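Local coordinates for protein cytochrome P450 (CYP102L1) (Mycobacterium phage Adler, PDB 6N6Q) that binds haem and, as a cytochrome P450, probably activates dioxygen at the haem iron to oxidise an organic substrate, at residues A[335-340]-A[389-394]. Numbering follows the deposited sequence.
Sequences IDEALR and AEFKPE
E337 reaches from helix 329-341 to the backbone of the 389-394 loop. Its OE2 accepts a straight hydrogen bond from the K392 N (3.2 Å, N-H...O angle 180°). CG lies anti to the backbone N (chi1 -178°), and the chain then bends at chi2 (72°). This bend brings the carboxylate to the edge of the R340 guanidinium, one helical turn on.

R340 grips that carboxylate side-on. Its NE binds E337 OE1 at 3.1 Å, and its NH2 forms a salt bridge with E337 OE2 at 2.7 Å. Both oxygens lie close to the guanidinium plane, yet both nitrogens come from above the carboxylate plane. R340 NH2 and K392 N reach E337 OE2 from opposite faces of the carboxylate plane. R395 adds a further salt bridge to OE2. R340 also donates to the carbonyls of H379 and A388, and makes a cation-pi contact with W384.

F391 packs alongside the aliphatic part of E337. The two side chains run past each other in opposite directions, and CD1 of F391 comes within 3.5 Å of E337 CG. A338 N lies at the ring edge, 3.8 Å from F391 CE1. F293 stacks on the same ring. Beside it, the CA of P393 packs 4.0 Å from E337 CB.

E337, A338, L339 and R340 spell the E-x-x-R motif of the P450 K helix. With R395, next in the same loop, the pair matches the conserved E-R-R triad of the family. The side chain of A338 is about 9 Å from the bound haem. The network ties the loop to this helix beside the cofactor. One buried carboxylate faces two arginines and a backbone N-H. That setting probably keeps E337 ionised and fixes the rotation of its carboxylate.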
loop_
_atom_site.group_PDB
_atom_site.type_symbol
_atom_site.label_atom_id
_atom_site.label_comp_id
_atom_site.label_asym_id
_atom_site.label_seq_id
_atom_site.Cartn_x
_atom_site.Cartn_y
_atom_site.Cartn_z
ATOM N N ILE A 335 11.990 -7.524 -1.484
ATOM C CA ILE A 335 10.693 -6.874 -1.327
ATOM C C ILE A 335 9.568 -7.895 -1.421
ATOM O O ILE A 335 8.561 -7.796 -0.711
ATOM C CB ILE A 335 10.525 -5.756 -2.370
ATOM C CG1 ILE A 335 11.720 -4.808 -2.330
ATOM C CG2 ILE A 335 9.239 -4.990 -2.120
ATOM C CD1 ILE A 335 11.617 -3.666 -3.309
ATOM N N ASP A 336 9.719 -8.890 -2.299
ATOM C CA ASP A 336 8.696 -9.921 -2.433
ATOM C C ASP A 336 8.541 -10.708 -1.138
ATOM O O ASP A 336 7.422 -10.949 -0.673
ATOM C CB ASP A 336 9.038 -10.852 -3.596
ATOM C CG ASP A 336 8.874 -10.185 -4.944
ATOM O OD1 ASP A 336 8.426 -9.020 -4.981
ATOM O OD2 ASP A 336 9.190 -10.824 -5.969
ATOM N N GLU A 337 9.663 -11.111 -0.535
ATOM C CA GLU A 337 9.601 -11.846 0.722
ATOM C C GLU A 337 9.052 -10.980 1.849
ATOM O O GLU A 337 8.373 -11.491 2.746
ATOM C CB GLU A 337 10.986 -12.388 1.082
ATOM C CG GLU A 337 11.033 -13.223 2.358
ATOM C CD GLU A 337 10.374 -14.587 2.213
ATOM O OE1 GLU A 337 9.889 -14.916 1.110
ATOM O OE2 GLU A 337 10.347 -15.337 3.212
ATOM N N ALA A 338 9.330 -9.674 1.820
ATOM C CA ALA A 338 8.739 -8.776 2.806
ATOM C C ALA A 338 7.230 -8.682 2.625
ATOM O O ALA A 338 6.478 -8.705 3.607
ATOM C CB ALA A 338 9.380 -7.391 2.711
ATOM N N LEU A 339 6.768 -8.583 1.376
ATOM C CA LEU A 339 5.336 -8.537 1.109
ATOM C C LEU A 339 4.660 -9.877 1.352
ATOM O O LEU A 339 3.431 -9.922 1.476
ATOM C CB LEU A 339 5.083 -8.073 -0.326
ATOM C CG LEU A 339 5.363 -6.591 -0.582
ATOM C CD1 LEU A 339 5.119 -6.237 -2.040
ATOM C CD2 LEU A 339 4.506 -5.729 0.333
ATOM N N ARG A 340 5.425 -10.967 1.419
ATOM C CA ARG A 340 4.846 -12.251 1.792
ATOM C C ARG A 340 4.726 -12.369 3.306
ATOM O O ARG A 340 3.629 -12.563 3.841
ATOM C CB ARG A 340 5.687 -13.401 1.231
ATOM C CG ARG A 340 5.068 -14.772 1.466
ATOM C CD ARG A 340 6.070 -15.895 1.262
ATOM N NE ARG A 340 7.135 -15.864 2.259
ATOM C CZ ARG A 340 7.035 -16.390 3.475
ATOM N NH1 ARG A 340 5.913 -16.990 3.849
ATOM N NH2 ARG A 340 8.054 -16.316 4.318
ATOM N N ALA A 389 7.837 -19.089 8.349
ATOM C CA ALA A 389 7.989 -17.957 9.251
ATOM C C ALA A 389 9.353 -17.289 9.148
ATOM O O ALA A 389 9.599 -16.305 9.853
ATOM C CB ALA A 389 7.742 -18.399 10.697
ATOM N N GLU A 390 10.240 -17.793 8.296
ATOM C CA GLU A 390 11.578 -17.242 8.147
ATOM C C GLU A 390 11.634 -16.288 6.960
ATOM O O GLU A 390 10.937 -16.472 5.958
ATOM C CB GLU A 390 12.610 -18.357 7.961
ATOM C CG GLU A 390 12.483 -19.501 8.952
ATOM C CD GLU A 390 13.613 -20.508 8.829
ATOM O OE1 GLU A 390 14.098 -20.990 9.875
ATOM O OE2 GLU A 390 14.023 -20.812 7.687
ATOM N N PHE A 391 12.474 -15.263 7.083
ATOM C CA PHE A 391 12.717 -14.317 5.995
ATOM C C PHE A 391 13.816 -14.897 5.111
ATOM O O PHE A 391 14.994 -14.882 5.475
ATOM C CB PHE A 391 13.098 -12.945 6.541
ATOM C CG PHE A 391 13.293 -11.901 5.478
ATOM C CD1 PHE A 391 12.207 -11.227 4.944
ATOM C CD2 PHE A 391 14.560 -11.590 5.015
ATOM C CE1 PHE A 391 12.380 -10.265 3.964
ATOM C CE2 PHE A 391 14.739 -10.628 4.037
ATOM C CZ PHE A 391 13.648 -9.966 3.511
ATOM N N LYS A 392 13.427 -15.424 3.952
ATOM C CA LYS A 392 14.365 -16.036 3.012
ATOM C C LYS A 392 14.027 -15.541 1.611
ATOM O O LYS A 392 13.104 -16.066 0.967
ATOM C CB LYS A 392 14.314 -17.560 3.082
ATOM C CG LYS A 392 14.481 -18.127 4.484
ATOM C CD LYS A 392 14.374 -19.646 4.501
ATOM C CE LYS A 392 15.600 -20.299 3.886
ATOM N NZ LYS A 392 15.608 -21.771 4.116
ATOM N N PRO A 393 14.744 -14.531 1.109
ATOM C CA PRO A 393 14.407 -13.977 -0.214
ATOM C C PRO A 393 14.507 -14.982 -1.346
ATOM O O PRO A 393 13.716 -14.906 -2.294
ATOM C CB PRO A 393 15.423 -12.838 -0.384
ATOM C CG PRO A 393 15.826 -12.475 1.009
ATOM C CD PRO A 393 15.804 -13.762 1.782
ATOM N N GLU A 394 15.451 -15.926 -1.276
ATOM C CA GLU A 394 15.611 -16.902 -2.348
ATOM C C GLU A 394 14.372 -17.771 -2.528
ATOM O O GLU A 394 14.216 -18.403 -3.580
ATOM C CB GLU A 394 16.835 -17.783 -2.088
ATOM C CG GLU A 394 18.176 -17.088 -2.302
ATOM C CD GLU A 394 18.710 -16.419 -1.045
ATOM O OE1 GLU A 394 17.910 -16.141 -0.122
ATOM O OE2 GLU A 394 19.936 -16.179 -0.980
#